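Local structure of elastinolytic metalloprotease (Pseudoalteromonas sp. CF6-2, 6IK4) at residues N139-C153 and F156-W168. The protein is a zinc-dependent protease of the M23 family, probably a metalloendopeptidase, represented here by its C-terminal peptidase part. Residues are numbered along the deposited sequence; the frame is centred on the assembly and turned at random.
Sequences NYRIDVGNSNYDSNC and FYFERNGRRTCAW
The ring of Tyr-157 is sandwiched: CB of Asp-143 makes a CH-pi contact on one face, 3.7 Å from the ring centroid, and CD of Arg-164 sits over the centre of the opposite face. The Asp-143 carboxylate continues this stack, tilted 19° from the ring. Tyr-140 carries the guanidinium of Arg-160 flat on one face, centres 4.1 Å apart, a cation-pi stack reached by a bend at chi3 (71°); Ser-138 O and Arg-173 O bind NH1 of that arginine, while Tyr-172 O pairs with the Tyr-140 hydroxyl. Around the edge of the Arg-141 guanidinium lie three oxygens. Both NH1 and NH2 grip Asp-143 OD2, at 3.0 Å from NH1; NH2 also reaches Glu-159 OE1 in a long salt bridge (3.4 Å) and Tyr-157 OH in a weak hydrogen bond, and Asn-134 takes a further bond from NH1. Antiparallel backbone bonds join strands 140-143 and 157-160, such as Asp-143 N to Tyr-157 O at 2.9 Å. On the other face, Ile-142 CG1 packs 4.0 Å from Phe-158 CD2, and Phe-158 reaches Leu-33 of the main sheet. The Cys-153 to Cys-166 disulfide fixes the loop between strands 140-143 and 157-160 covalently to the chain leaving the outer strand, 163-165. Arg-141, set between the carboxylates of Asp-143 and Glu-159 in one salt-bridge network, probably offsets part of their negative charge.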
# COMPACT_ATOMS: atom_id res chain seq x y z
N ASN A 139 -1.65 12.48 -6.58
CA ASN A 139 -2.13 13.84 -6.33
C ASN A 139 -3.24 13.91 -5.28
O ASN A 139 -3.71 15.01 -4.99
CB ASN A 139 -2.60 14.55 -7.60
CG ASN A 139 -1.52 14.64 -8.67
OD1 ASN A 139 -0.33 14.55 -8.37
ND2 ASN A 139 -1.94 14.81 -9.91
N TYR A 140 -3.70 12.79 -4.72
CA TYR A 140 -4.57 12.85 -3.55
C TYR A 140 -3.77 13.24 -2.32
O TYR A 140 -2.71 12.66 -2.06
CB TYR A 140 -5.20 11.50 -3.24
CG TYR A 140 -6.24 11.00 -4.21
CD1 TYR A 140 -7.58 11.33 -4.04
CD2 TYR A 140 -5.89 10.15 -5.24
CE1 TYR A 140 -8.54 10.85 -4.91
CE2 TYR A 140 -6.85 9.67 -6.12
CZ TYR A 140 -8.17 10.02 -5.95
OH TYR A 140 -9.11 9.55 -6.82
N ARG A 141 -4.30 14.16 -1.51
CA ARG A 141 -3.76 14.34 -0.17
C ARG A 141 -4.39 13.29 0.74
O ARG A 141 -5.61 13.10 0.71
CB ARG A 141 -4.05 15.74 0.37
CG ARG A 141 -3.45 16.00 1.76
CD ARG A 141 -3.79 17.39 2.28
NE ARG A 141 -5.21 17.48 2.60
CZ ARG A 141 -5.75 17.10 3.75
NH1 ARG A 141 -5.00 16.59 4.73
NH2 ARG A 141 -7.06 17.22 3.93
N ILE A 142 -3.57 12.61 1.54
CA ILE A 142 -4.07 11.64 2.51
C ILE A 142 -4.31 12.35 3.83
O ILE A 142 -3.42 13.01 4.37
CB ILE A 142 -3.07 10.48 2.69
CG1 ILE A 142 -2.80 9.78 1.36
CG2 ILE A 142 -3.60 9.48 3.75
CD1 ILE A 142 -1.60 8.83 1.40
N ASP A 143 -5.52 12.22 4.36
CA ASP A 143 -5.84 12.77 5.67
C ASP A 143 -6.10 11.59 6.60
O ASP A 143 -7.07 10.86 6.41
CB ASP A 143 -7.06 13.69 5.60
CG ASP A 143 -7.22 14.52 6.85
OD1 ASP A 143 -7.47 13.94 7.93
OD2 ASP A 143 -7.06 15.76 6.77
N VAL A 144 -5.25 11.41 7.60
CA VAL A 144 -5.41 10.24 8.47
C VAL A 144 -6.51 10.50 9.51
O VAL A 144 -6.86 11.64 9.82
CB VAL A 144 -4.09 9.83 9.15
CG1 VAL A 144 -3.00 9.59 8.10
CG2 VAL A 144 -3.66 10.86 10.22
N GLY A 145 -7.06 9.42 10.05
CA GLY A 145 -8.11 9.49 11.04
C GLY A 145 -7.56 9.61 12.44
O GLY A 145 -6.39 9.93 12.66
N ASN A 146 -8.41 9.32 13.42
CA ASN A 146 -8.08 9.55 14.82
C ASN A 146 -7.74 8.28 15.58
O ASN A 146 -7.50 8.34 16.79
CB ASN A 146 -9.23 10.29 15.51
CG ASN A 146 -9.46 11.68 14.94
OD1 ASN A 146 -8.53 12.30 14.40
ND2 ASN A 146 -10.68 12.17 15.05
N SER A 147 -7.71 7.14 14.91
CA SER A 147 -7.31 5.88 15.52
C SER A 147 -6.88 4.95 14.39
O SER A 147 -7.16 5.21 13.22
CB SER A 147 -8.44 5.26 16.34
OG SER A 147 -9.54 4.98 15.51
N ASN A 148 -6.20 3.86 14.75
CA ASN A 148 -5.85 2.86 13.75
C ASN A 148 -7.09 2.36 13.02
O ASN A 148 -8.07 1.94 13.65
CB ASN A 148 -5.12 1.70 14.40
CG ASN A 148 -3.67 2.01 14.66
OD1 ASN A 148 -2.82 1.82 13.79
ND2 ASN A 148 -3.38 2.50 15.86
N TYR A 149 -7.04 2.42 11.69
CA TYR A 149 -8.05 1.93 10.76
C TYR A 149 -9.30 2.79 10.74
O TYR A 149 -10.31 2.39 10.12
CB TYR A 149 -8.46 0.48 11.06
CG TYR A 149 -7.35 -0.54 10.98
CD1 TYR A 149 -6.90 -1.01 9.75
CD2 TYR A 149 -6.77 -1.06 12.14
CE1 TYR A 149 -5.89 -1.97 9.67
CE2 TYR A 149 -5.76 -2.01 12.07
CZ TYR A 149 -5.33 -2.46 10.84
OH TYR A 149 -4.33 -3.40 10.79
N ASP A 150 -9.29 3.94 11.40
CA ASP A 150 -10.45 4.82 11.42
C ASP A 150 -10.92 5.12 10.00
O ASP A 150 -10.16 5.64 9.17
CB ASP A 150 -10.09 6.11 12.16
CG ASP A 150 -11.26 7.07 12.30
OD1 ASP A 150 -12.41 6.70 11.98
OD2 ASP A 150 -11.01 8.21 12.76
N SER A 151 -12.17 4.76 9.70
CA SER A 151 -12.77 4.96 8.38
C SER A 151 -13.86 6.03 8.37
O SER A 151 -14.51 6.22 7.33
CB SER A 151 -13.33 3.64 7.85
OG SER A 151 -14.49 3.26 8.57
N ASN A 152 -14.11 6.70 9.49
CA ASN A 152 -15.03 7.83 9.50
C ASN A 152 -14.57 8.86 8.48
O ASN A 152 -13.44 9.35 8.55
CB ASN A 152 -15.08 8.45 10.90
CG ASN A 152 -16.10 9.57 11.03
OD1 ASN A 152 -16.43 10.25 10.06
ND2 ASN A 152 -16.62 9.75 12.24
N CYS A 153 -15.43 9.16 7.50
CA CYS A 153 -15.00 10.02 6.41
C CYS A 153 -14.87 11.49 6.80
O CYS A 153 -14.40 12.29 5.98
CB CYS A 153 -15.93 9.90 5.22
SG CYS A 153 -15.11 10.42 3.68
N PHE A 156 -10.90 10.43 8.14
CA PHE A 156 -9.99 9.81 7.19
C PHE A 156 -10.55 9.96 5.79
O PHE A 156 -11.72 9.62 5.55
CB PHE A 156 -9.78 8.32 7.48
CG PHE A 156 -9.02 7.62 6.38
CD1 PHE A 156 -7.64 7.75 6.30
CD2 PHE A 156 -9.69 6.92 5.39
CE1 PHE A 156 -6.93 7.14 5.27
CE2 PHE A 156 -8.99 6.31 4.35
CZ PHE A 156 -7.61 6.43 4.29
N TYR A 157 -9.71 10.41 4.85
CA TYR A 157 -10.12 10.47 3.45
C TYR A 157 -8.91 10.77 2.57
O TYR A 157 -7.83 11.13 3.04
CB TYR A 157 -11.20 11.53 3.23
CG TYR A 157 -10.82 12.90 3.76
CD1 TYR A 157 -10.13 13.81 2.98
CD2 TYR A 157 -11.16 13.27 5.06
CE1 TYR A 157 -9.77 15.07 3.47
CE2 TYR A 157 -10.81 14.53 5.56
CZ TYR A 157 -10.13 15.42 4.76
OH TYR A 157 -9.78 16.66 5.26
N PHE A 158 -9.12 10.57 1.26
CA PHE A 158 -8.23 11.03 0.21
C PHE A 158 -8.89 12.24 -0.46
O PHE A 158 -10.07 12.19 -0.78
CB PHE A 158 -8.01 9.94 -0.84
CG PHE A 158 -7.48 8.66 -0.29
CD1 PHE A 158 -8.32 7.71 0.27
CD2 PHE A 158 -6.11 8.38 -0.35
CE1 PHE A 158 -7.83 6.51 0.77
CE2 PHE A 158 -5.61 7.18 0.15
CZ PHE A 158 -6.47 6.24 0.69
N GLU A 159 -8.12 13.30 -0.69
CA GLU A 159 -8.70 14.53 -1.23
C GLU A 159 -7.97 14.93 -2.52
O GLU A 159 -6.75 15.06 -2.53
CB GLU A 159 -8.63 15.66 -0.20
CG GLU A 159 -9.49 16.85 -0.54
CD GLU A 159 -9.06 18.10 0.19
OE1 GLU A 159 -9.12 18.12 1.44
OE2 GLU A 159 -8.64 19.07 -0.48
N ARG A 160 -8.73 15.10 -3.60
CA ARG A 160 -8.19 15.57 -4.87
C ARG A 160 -9.24 16.45 -5.54
O ARG A 160 -10.43 16.15 -5.48
CB ARG A 160 -7.81 14.38 -5.77
CG ARG A 160 -6.98 14.73 -7.01
CD ARG A 160 -6.37 13.48 -7.68
NE ARG A 160 -7.39 12.66 -8.34
CZ ARG A 160 -7.13 11.54 -9.01
NH1 ARG A 160 -5.89 11.10 -9.12
NH2 ARG A 160 -8.12 10.86 -9.59
N ASN A 161 -8.80 17.55 -6.14
CA ASN A 161 -9.71 18.51 -6.75
C ASN A 161 -10.76 19.02 -5.77
O ASN A 161 -11.88 19.34 -6.15
CB ASN A 161 -10.38 17.91 -7.99
CG ASN A 161 -9.39 17.62 -9.09
OD1 ASN A 161 -8.51 18.43 -9.37
ND2 ASN A 161 -9.52 16.45 -9.72
N GLY A 162 -10.40 19.10 -4.49
CA GLY A 162 -11.33 19.55 -3.47
C GLY A 162 -12.44 18.58 -3.14
O GLY A 162 -13.37 18.95 -2.41
N ARG A 163 -12.37 17.35 -3.63
CA ARG A 163 -13.39 16.34 -3.36
C ARG A 163 -12.79 15.17 -2.58
O ARG A 163 -11.63 14.80 -2.81
CB ARG A 163 -14.02 15.86 -4.67
CG ARG A 163 -14.77 16.98 -5.42
CD ARG A 163 -16.23 17.16 -4.94
NE ARG A 163 -16.37 17.44 -3.51
CZ ARG A 163 -16.52 18.66 -2.99
NH1 ARG A 163 -16.57 19.73 -3.79
NH2 ARG A 163 -16.63 18.82 -1.68
N ARG A 164 -13.56 14.59 -1.67
CA ARG A 164 -13.06 13.53 -0.81
C ARG A 164 -13.49 12.17 -1.33
O ARG A 164 -14.63 12.00 -1.79
CB ARG A 164 -13.56 13.67 0.63
CG ARG A 164 -13.14 14.95 1.30
CD ARG A 164 -13.56 14.95 2.76
NE ARG A 164 -13.27 16.24 3.38
CZ ARG A 164 -13.57 16.55 4.63
NH1 ARG A 164 -14.19 15.67 5.41
NH2 ARG A 164 -13.26 17.75 5.10
N THR A 165 -12.59 11.21 -1.26
CA THR A 165 -12.92 9.80 -1.42
C THR A 165 -12.70 9.11 -0.09
O THR A 165 -11.62 9.23 0.50
CB THR A 165 -12.05 9.16 -2.52
OG1 THR A 165 -12.32 9.81 -3.77
CG2 THR A 165 -12.34 7.67 -2.66
N CYS A 166 -13.72 8.42 0.41
CA CYS A 166 -13.62 7.80 1.72
C CYS A 166 -13.06 6.38 1.61
O CYS A 166 -12.95 5.80 0.52
CB CYS A 166 -14.98 7.75 2.41
SG CYS A 166 -15.97 9.25 2.27
N ALA A 167 -12.74 5.82 2.77
CA ALA A 167 -12.42 4.41 2.83
C ALA A 167 -13.57 3.59 2.27
O ALA A 167 -14.75 3.96 2.38
CB ALA A 167 -12.14 3.98 4.27
N TRP A 168 -13.22 2.46 1.66
CA TRP A 168 -14.20 1.50 1.16
C TRP A 168 -15.09 2.09 0.07
O TRP A 168 -16.23 1.65 -0.11
CB TRP A 168 -15.04 0.91 2.31
CG TRP A 168 -14.15 0.50 3.42
CD1 TRP A 168 -14.18 0.94 4.71
CD2 TRP A 168 -13.03 -0.37 3.32
NE1 TRP A 168 -13.15 0.38 5.42
CE2 TRP A 168 -12.43 -0.43 4.59
CE3 TRP A 168 -12.47 -1.11 2.27
CZ2 TRP A 168 -11.33 -1.23 4.85
CZ3 TRP A 168 -11.36 -1.88 2.52
CH2 TRP A 168 -10.80 -1.93 3.80
O HOH W 1 -5.21 17.29 -3.65
O HOH W 2 -11.77 8.28 -6.47
O HOH W 3 -6.27 19.38 0.66
O HOH W 4 -13.24 7.28 5.16